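Local coordinates for designed helical repeat protein (Synthetic construct, PDB 5CWG) that is a de novo designed scaffold of stacked helical repeats, made to explore repeat-protein architectures and with no known biological function, at residues L106-R111 against A159-R164; A142-R147 against E187-A192. All coordinates share one frame; numbering follows the deposited sequence. Where two conformers were deposited one is given.

Contact 1: L106-R111 against A159-R164; sequences LELAIR and AIEEIR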
ATOM      1  N   LEU A 106       3.028  10.106  -0.295  1.00  9.95           N
ATOM      2  CA  LEU A 106       2.983   8.818   0.384  1.00 10.58           C
ATOM      3  C   LEU A 106       1.555   8.412   0.728  1.00 10.75           C
ATOM      4  O   LEU A 106       1.179   7.243   0.585  1.00 11.18           O
ATOM      5  CB  LEU A 106       3.863   8.850   1.646  1.00 10.94           C
ATOM      6  CG  LEU A 106       5.350   8.977   1.366  1.00 12.51           C
ATOM      7  CD1 LEU A 106       6.106   9.352   2.605  1.00 14.91           C
ATOM      8  CD2 LEU A 106       5.899   7.696   0.782  1.00 15.44           C
ATOM      9  N   GLU A 107       0.739   9.363   1.165  0.51 10.58           N
ATOM     10  CA  GLU A 107      -0.659   9.054   1.453  0.51 10.72           C
ATOM     11  C   GLU A 107      -1.398   8.547   0.213  0.51 10.57           C
ATOM     12  O   GLU A 107      -2.201   7.607   0.290  0.51 11.63           O
ATOM     13  CB  GLU A 107      -1.367  10.284   2.002  0.51 11.95           C
ATOM     14  CG  GLU A 107      -2.795   9.998   2.514  0.51 15.04           C
ATOM     15  CD  GLU A 107      -3.853   9.901   1.416  0.51 18.28           C
ATOM     16  OE1 GLU A 107      -3.741  10.596   0.393  0.51 17.16           O
ATOM     17  OE2 GLU A 107      -4.824   9.140   1.597  0.51 21.47           O
ATOM     18  N   LEU A 108      -1.157   9.181  -0.924  1.00 10.02           N
ATOM     19  CA  LEU A 108      -1.765   8.736  -2.171  1.00 10.39           C
ATOM     20  C   LEU A 108      -1.290   7.363  -2.597  1.00 10.01           C
ATOM     21  O   LEU A 108      -2.096   6.543  -3.072  1.00 11.12           O
ATOM     22  CB  LEU A 108      -1.521   9.739  -3.292  1.00 11.74           C
ATOM     23  CG  LEU A 108      -2.439  10.938  -3.281  1.00 13.40           C
ATOM     24  CD1 LEU A 108      -1.905  12.033  -4.164  1.00 14.27           C
ATOM     25  CD2 LEU A 108      -3.845  10.537  -3.746  1.00 17.41           C
ATOM     26  N   ALA A 109      -0.006   7.065  -2.420  1.00 10.78           N
ATOM     27  CA  ALA A 109       0.526   5.756  -2.781  1.00 10.97           C
ATOM     28  C   ALA A 109      -0.137   4.673  -1.931  1.00 10.66           C
ATOM     29  O   ALA A 109      -0.504   3.614  -2.440  1.00 11.74           O
ATOM     30  CB  ALA A 109       2.035   5.714  -2.590  1.00 11.49           C
ATOM     31  N   ILE A 110      -0.270   4.921  -0.634  1.00 11.08           N
ATOM     32  CA  ILE A 110      -0.901   3.960   0.260  1.00 11.42           C
ATOM     33  C   ILE A 110      -2.375   3.778  -0.066  1.00 10.98           C
ATOM     34  O   ILE A 110      -2.888   2.668  -0.067  1.00 11.99           O
ATOM     35  CB  ILE A 110      -0.656   4.324   1.743  1.00 12.46           C
ATOM     36  CG1 ILE A 110       0.853   4.270   2.038  1.00 14.25           C
ATOM     37  CG2 ILE A 110      -1.429   3.419   2.667  1.00 13.87           C
ATOM     38  CD1 ILE A 110       1.245   5.044   3.309  1.00 17.67           C
ATOM     39  N   ARG A 111      -3.059   4.872  -0.364  1.00 11.10           N
ATOM     40  CA  ARG A 111      -4.450   4.805  -0.764  1.00 11.84           C
ATOM     41  C   ARG A 111      -4.620   3.962  -2.036  1.00 12.09           C
ATOM     42  O   ARG A 111      -5.560   3.172  -2.150  1.00 13.14           O
ATOM     43  CB  ARG A 111      -5.020   6.209  -0.986  1.00 14.89           C
ATOM     44  CG  ARG A 111      -6.523   6.230  -0.963  1.00 19.80           C
ATOM     45  CD  ARG A 111      -7.147   7.549  -1.348  1.00 25.03           C
ATOM     46  NE  ARG A 111      -6.501   8.737  -0.840  1.00 29.78           N
ATOM     47  CZ  ARG A 111      -6.784   9.959  -1.284  1.00 33.81           C
ATOM     48  NH1 ARG A 111      -7.717  10.135  -2.215  1.00 37.29           N
ATOM     49  NH2 ARG A 111      -6.148  11.009  -0.798  1.00 34.44           N
ATOM     50  N   ALA A 159       0.388  12.393 -10.771  1.00 12.77           N
ATOM     51  CA  ALA A 159       0.705  11.124 -11.424  1.00 13.13           C
ATOM     52  C   ALA A 159      -0.026   9.979 -10.742  1.00 11.93           C
ATOM     53  O   ALA A 159      -0.590   9.085 -11.427  1.00 13.24           O
ATOM     54  CB  ALA A 159       2.198  10.868 -11.434  1.00 14.01           C
ATOM     55  N   ILE A 160      -0.024   9.971  -9.413  1.00 11.44           N
ATOM     56  CA  ILE A 160      -0.696   8.919  -8.675  1.00 11.93           C
ATOM     57  C   ILE A 160      -2.205   9.061  -8.797  1.00 12.16           C
ATOM     58  O   ILE A 160      -2.920   8.069  -8.951  1.00 12.96           O
ATOM     59  CB  ILE A 160      -0.233   8.835  -7.197  1.00 11.99           C
ATOM     60  CG1 ILE A 160       1.275   8.608  -7.135  1.00 12.63           C
ATOM     61  CG2 ILE A 160      -0.969   7.728  -6.467  1.00 13.30           C
ATOM     62  CD1 ILE A 160       1.825   8.891  -5.771  1.00 15.12           C
ATOM     63  N   GLU A 161      -2.716  10.288  -8.798  1.00 12.04           N
ATOM     64  CA  GLU A 161      -4.151  10.502  -9.002  1.00 13.84           C
ATOM     65  C   GLU A 161      -4.588   9.971 -10.360  1.00 14.07           C
ATOM     66  O   GLU A 161      -5.699   9.454 -10.487  1.00 15.22           O
ATOM     67  CB  GLU A 161      -4.520  11.994  -8.871  1.00 14.83           C
ATOM     68  CG  GLU A 161      -4.471  12.530  -7.458  1.00 15.28           C
ATOM     69  CD  GLU A 161      -5.610  12.093  -6.557  1.00 16.17           C
ATOM     70  OE1 GLU A 161      -6.254  11.051  -6.812  1.00 19.03           O
ATOM     71  OE2 GLU A 161      -5.841  12.796  -5.562  1.00 18.17           O
ATOM     72  N   GLU A 162      -3.748  10.103 -11.380  1.00 14.75           N
ATOM     73  CA  GLU A 162      -4.108   9.587 -12.686  1.00 15.50           C
ATOM     74  C   GLU A 162      -4.194   8.056 -12.642  1.00 14.81           C
ATOM     75  O   GLU A 162      -5.085   7.460 -13.239  1.00 16.09           O
ATOM     76  CB  GLU A 162      -3.148  10.109 -13.759  1.00 18.05           C
ATOM     77  CG  GLU A 162      -3.272   9.446 -15.097  1.00 20.38           C
ATOM     78  CD  GLU A 162      -4.569   9.749 -15.831  1.00 21.39           C
ATOM     79  OE1 GLU A 162      -5.322  10.684 -15.447  1.00 22.82           O
ATOM     80  OE2 GLU A 162      -4.816   9.033 -16.829  1.00 21.74           O
ATOM     81  N   ILE A 163      -3.275   7.410 -11.929  1.00 13.53           N
ATOM     82  CA  ILE A 163      -3.372   5.965 -11.742  1.00 13.72           C
ATOM     83  C   ILE A 163      -4.706   5.619 -11.057  1.00 13.30           C
ATOM     84  O   ILE A 163      -5.410   4.707 -11.490  1.00 14.47           O
ATOM     85  CB  ILE A 163      -2.179   5.407 -10.952  1.00 13.45           C
ATOM     86  CG1 ILE A 163      -0.884   5.696 -11.691  1.00 14.87           C
ATOM     87  CG2 ILE A 163      -2.363   3.913 -10.742  1.00 13.77           C
ATOM     88  CD1 ILE A 163       0.361   5.425 -10.825  1.00 15.19           C
ATOM     89  N   ARG A 164      -5.029   6.326  -9.980  1.00 13.95           N
ATOM     90  CA  ARG A 164      -6.275   6.094  -9.277  1.00 15.31           C
ATOM     91  C   ARG A 164      -7.483   6.279 -10.202  1.00 16.98           C
ATOM     92  O   ARG A 164      -8.422   5.492 -10.159  1.00 19.32           O
ATOM     93  CB  ARG A 164      -6.385   7.027  -8.075  1.00 14.93           C
ATOM     94  CG  ARG A 164      -5.444   6.696  -6.952  1.00 15.38           C
ATOM     95  CD  ARG A 164      -5.628   7.616  -5.771  1.00 16.37           C
ATOM     96  NE  ARG A 164      -6.925   7.363  -5.124  1.00 16.88           N
ATOM     97  CZ  ARG A 164      -7.815   8.272  -4.755  1.00 23.27           C
ATOM     98  NH1 ARG A 164      -7.567   9.559  -4.939  1.00 28.37           N
ATOM     99  NH2 ARG A 164      -8.951   7.874  -4.182  1.00 26.19           N
TER
HETATM  100  O   HOH W   1      -8.068  12.611  -4.340  1.00 37.83           O
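Leu108 and Ile160 mark where the two helices face each other, with CA atoms 6.6 Å apart; the short segments run the same way, their axes 9.7 Å apart and inclined by 18°. Leu108 CB packs against Ile160 CG2 at 3.8 Å, and the same methyl also lies near Leu108 O. Further out, Leu108 CD2 comes up to the carboxylate of Glu161, 3.5 Å from OE2, the side chains crossing nearly at right angles. Helices 103-123 and 153-173 point alike because helix 127-148 intervenes in the chain, as expected in a stack of helical hairpins; Phe138 from that helix touches both Ala109 and Ile160 on the inner side. On the outer side Arg111, its CG anti to the backbone N (chi1 -162°), lays CD 3.3 Å above the Arg164 guanidinium plane, offset toward its rim. The two guanidinium planes stand 70° apart, and the 2.8 Å between Arg111 NH1 and Arg164 NH1, both donors, is doubtfully short. Carboxylates probably offset the crowded positive charge: in one of the two conformers of Glu107, Arg111 holds its carboxylate side-on through NE and NH2, Arg164 NH1 bonds Glu161 OE1 at 2.7 Å, and Glu115 takes Arg164 NH2. A serine in place of Arg111 would probably leave Glu107 without this partner, uncover the face of the Arg164 guanidinium on which CD lies, and lose the water link to Glu161 OE2.

Contact 2: A142-R147 against E187-A192; sequences AEAAKR and EFRKKA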
ATOM      1  N   ALA A 142       7.789   6.862  -9.263  1.00 11.94           N
ATOM      2  CA  ALA A 142       8.797   7.442  -8.376  1.00 13.39           C
ATOM      3  C   ALA A 142      10.166   7.433  -9.033  1.00 13.16           C
ATOM      4  O   ALA A 142      10.880   8.437  -9.001  1.00 13.78           O
ATOM      5  CB  ALA A 142       8.827   6.680  -7.072  1.00 15.19           C
ATOM      6  N   GLU A 143      10.556   6.286  -9.577  1.00 13.13           N
ATOM      7  CA  GLU A 143      11.862   6.175 -10.203  1.00 14.67           C
ATOM      8  C   GLU A 143      11.955   7.063 -11.428  1.00 14.22           C
ATOM      9  O   GLU A 143      12.994   7.685 -11.665  1.00 14.81           O
ATOM     10  CB  GLU A 143      12.182   4.709 -10.500  1.00 19.63           C
ATOM     11  CG  GLU A 143      12.413   3.975  -9.173  1.00 24.33           C
ATOM     12  CD  GLU A 143      12.901   2.552  -9.289  1.00 31.52           C
ATOM     13  OE1 GLU A 143      13.134   2.092 -10.425  1.00 35.27           O
ATOM     14  OE2 GLU A 143      13.030   1.895  -8.224  1.00 33.92           O
ATOM     15  N   ALA A 144      10.874   7.168 -12.194  1.00 13.78           N
ATOM     16  CA  ALA A 144      10.870   8.032 -13.360  1.00 13.55           C
ATOM     17  C   ALA A 144      11.009   9.495 -12.949  1.00 13.64           C
ATOM     18  O   ALA A 144      11.703  10.272 -13.610  1.00 14.33           O
ATOM     19  CB  ALA A 144       9.604   7.830 -14.185  1.00 14.75           C
ATOM     20  N   ALA A 145      10.321   9.892 -11.879  1.00 13.82           N
ATOM     21  CA  ALA A 145      10.399  11.269 -11.401  1.00 14.80           C
ATOM     22  C   ALA A 145      11.844  11.581 -10.966  1.00 13.59           C
ATOM     23  O   ALA A 145      12.376  12.634 -11.311  1.00 14.29           O
ATOM     24  CB  ALA A 145       9.438  11.477 -10.261  1.00 16.12           C
ATOM     25  N   LYS A 146      12.480  10.695 -10.199  1.00 13.99           N
ATOM     26  CA  LYS A 146      13.874  10.934  -9.807  1.00 14.40           C
ATOM     27  C   LYS A 146      14.776  11.047 -11.021  1.00 13.97           C
ATOM     28  O   LYS A 146      15.606  11.955 -11.097  1.00 15.27           O
ATOM     29  CB  LYS A 146      14.366   9.858  -8.838  1.00 16.32           C
ATOM     30  CG  LYS A 146      15.885   9.920  -8.502  1.00 17.24           C
ATOM     31  CD  LYS A 146      16.324  11.228  -7.821  1.00 17.84           C
ATOM     32  CE  LYS A 146      17.841  11.348  -7.655  1.00 19.00           C
ATOM     33  NZ  LYS A 146      18.632  11.541  -8.948  1.00 20.65           N
ATOM     34  N   ARG A 147      14.643  10.124 -11.965  1.00 13.34           N
ATOM     35  CA  ARG A 147      15.502  10.126 -13.129  1.00 14.58           C
ATOM     36  C   ARG A 147      15.365  11.428 -13.894  1.00 13.92           C
ATOM     37  O   ARG A 147      16.350  11.929 -14.421  1.00 15.94           O
ATOM     38  CB  ARG A 147      15.211   8.927 -14.047  1.00 15.99           C
ATOM     39  CG  ARG A 147      15.783   7.633 -13.567  1.00 19.87           C
ATOM     40  CD  ARG A 147      15.294   6.437 -14.391  1.00 25.25           C
ATOM     41  NE  ARG A 147      15.287   6.671 -15.837  1.00 29.23           N
ATOM     42  CZ  ARG A 147      16.365   6.628 -16.613  1.00 32.49           C
ATOM     43  NH1 ARG A 147      17.550   6.375 -16.095  1.00 32.40           N
ATOM     44  NH2 ARG A 147      16.259   6.846 -17.916  1.00 35.23           N
ATOM     45  N   GLU A 187       2.611   5.343 -18.883  1.00 18.79           N
ATOM     46  CA  GLU A 187       2.343   6.610 -19.538  1.00 18.26           C
ATOM     47  C   GLU A 187       3.077   7.745 -18.843  1.00 17.25           C
ATOM     48  O   GLU A 187       3.653   8.585 -19.521  1.00 18.40           O
ATOM     49  CB  GLU A 187       0.839   6.878 -19.595  1.00 20.31           C
ATOM     50  CG  GLU A 187       0.148   6.200 -20.743  1.00 24.52           C
ATOM     51  CD  GLU A 187       0.414   6.920 -22.048  1.00 29.04           C
ATOM     52  OE1 GLU A 187      -0.065   8.057 -22.212  1.00 34.22           O
ATOM     53  OE2 GLU A 187       1.115   6.364 -22.897  1.00 29.42           O
ATOM     54  N   PHE A 188       3.065   7.774 -17.515  1.00 16.35           N
ATOM     55  CA  PHE A 188       3.804   8.812 -16.806  1.00 16.00           C
ATOM     56  C   PHE A 188       5.295   8.703 -17.086  1.00 16.59           C
ATOM     57  O   PHE A 188       5.979   9.708 -17.315  1.00 17.03           O
ATOM     58  CB  PHE A 188       3.560   8.758 -15.303  1.00 16.51           C
ATOM     59  CG  PHE A 188       4.381   9.761 -14.551  1.00 15.87           C
ATOM     60  CD1 PHE A 188       3.971  11.078 -14.445  1.00 17.12           C
ATOM     61  CD2 PHE A 188       5.593   9.407 -13.984  1.00 15.80           C
ATOM     62  CE1 PHE A 188       4.736  12.009 -13.762  1.00 17.36           C
ATOM     63  CE2 PHE A 188       6.362  10.342 -13.311  1.00 16.78           C
ATOM     64  CZ  PHE A 188       5.936  11.634 -13.212  1.00 16.91           C
ATOM     65  N   ARG A 189       5.814   7.488 -17.026  1.00 16.68           N
ATOM     66  CA  ARG A 189       7.230   7.286 -17.267  1.00 18.12           C
ATOM     67  C   ARG A 189       7.637   7.828 -18.631  1.00 18.92           C
ATOM     68  O   ARG A 189       8.668   8.508 -18.737  1.00 20.28           O
ATOM     69  CB  ARG A 189       7.611   5.818 -17.141  1.00 21.64           C
ATOM     70  CG  ARG A 189       9.091   5.580 -17.307  1.00 27.29           C
ATOM     71  CD  ARG A 189       9.338   4.142 -17.637  1.00 33.09           C
ATOM     72  NE  ARG A 189       8.870   3.822 -18.986  1.00 38.30           N
ATOM     73  CZ  ARG A 189       9.640   3.782 -20.070  1.00 43.36           C
ATOM     74  NH1 ARG A 189      10.944   4.014 -19.987  1.00 45.50           N
ATOM     75  NH2 ARG A 189       9.103   3.483 -21.244  1.00 46.03           N
ATOM     76  N   LYS A 190       6.858   7.526 -19.663  1.00 20.30           N
ATOM     77  CA  LYS A 190       7.152   8.029 -20.993  1.00 23.89           C
ATOM     78  C   LYS A 190       7.216   9.549 -21.013  1.00 24.68           C
ATOM     79  O   LYS A 190       8.116  10.121 -21.634  1.00 28.18           O
ATOM     80  CB  LYS A 190       6.129   7.526 -21.997  1.00 28.62           C
ATOM     81  CG  LYS A 190       6.278   6.067 -22.322  1.00 33.95           C
ATOM     82  CD  LYS A 190       5.110   5.602 -23.171  1.00 38.96           C
ATOM     83  CE  LYS A 190       5.135   4.106 -23.419  1.00 43.32           C
ATOM     84  NZ  LYS A 190       3.912   3.683 -24.155  1.00 45.00           N
ATOM     85  N   LYS A 191       6.272  10.205 -20.333  1.00 23.54           N
ATOM     86  CA  LYS A 191       6.257  11.664 -20.299  1.00 24.77           C
ATOM     87  C   LYS A 191       7.424  12.250 -19.490  1.00 23.55           C
ATOM     88  O   LYS A 191       8.015  13.273 -19.865  1.00 25.95           O
ATOM     89  CB  LYS A 191       4.897  12.158 -19.815  1.00 27.20           C
ATOM     90  CG  LYS A 191       3.836  11.995 -20.909  1.00 31.83           C
ATOM     91  CD  LYS A 191       2.500  12.637 -20.576  1.00 36.09           C
ATOM     92  CE  LYS A 191       1.628  12.730 -21.832  1.00 40.11           C
ATOM     93  NZ  LYS A 191       0.217  13.020 -21.507  1.00 41.92           N
ATOM     94  N   ALA A 192       7.765  11.600 -18.391  1.00 20.06           N
ATOM     95  CA  ALA A 192       8.896  12.053 -17.587  1.00 19.91           C
ATOM     96  C   ALA A 192      10.198  11.962 -18.376  1.00 23.88           C
ATOM     97  O   ALA A 192      11.030  12.871 -18.324  1.00 24.89           O
ATOM     98  CB  ALA A 192       8.997  11.226 -16.322  1.00 17.57           C
TER
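Phe188 presents an edge of its ring to segment 142-147: CE2 lies 4.2 Å from Ala145 N, which sits near the ring plane, while the Ala144 methyl approaches the same carbon obliquely. One face is covered by Ala159 from helix 153-173, whose CB stands over the CD1 rim, 3.5 Å from Phe188 CD1. The ring reaches this place because its CG is anti to the backbone N (chi1 176°), and Val141 and Ile150 also touch it.

Ala144 is the small residue around which the two backbones close up. Ala144 CA is 5.4 Å from Arg189 CA, and the segment axes, only 4° from parallel, pass 9.0 Å apart. Ala144 CB fits between neighbours on successive turns: Arg189 CG at 3.9 Å, and Ala192 CB at 4.1 Å. The Ala192 methyl also rests 3.9 Å from Ala144 O. Of Arg189, it is the aliphatic beginning that lies along the alanine; beyond the bend at chi3 the guanidinium leaves the interface and forms a salt bridge with Glu193 on its own helix. Helices 127-148 and 177-195 are thus joined side by side, running in the same direction with helix 153-173 between them in sequence, as in a stack of repeated helical hairpins, each helix beside the next-but-one. The contact between the segments is carried by methyl, methylene and ring carbons together with backbone atoms, so its hold probably comes from close van der Waals fit and the burial of apolar surface, with the charged end of Arg189 kept to one side.

Overall arrangement
The two contacts use four consecutive helices, 103-123, 127-148, 153-173 and 177-195, pairing the first with the third and the second with the fourth, so their segments alternate along the chain. Their centres are about 14 Å apart, and they touch where the two share the core between helices 153-173 and 177-195. Contact 1 lies closer to the middle of the chain yet is only partly buried, combining an apolar inner side with a charged, water-linked outer one. Contact 2, its centre about 20 Å from the chain centre, is a buried contact, though a smaller one, and apolar across its interface; its axes run slightly closer, consistent with the small alanines between them, and more nearly parallel.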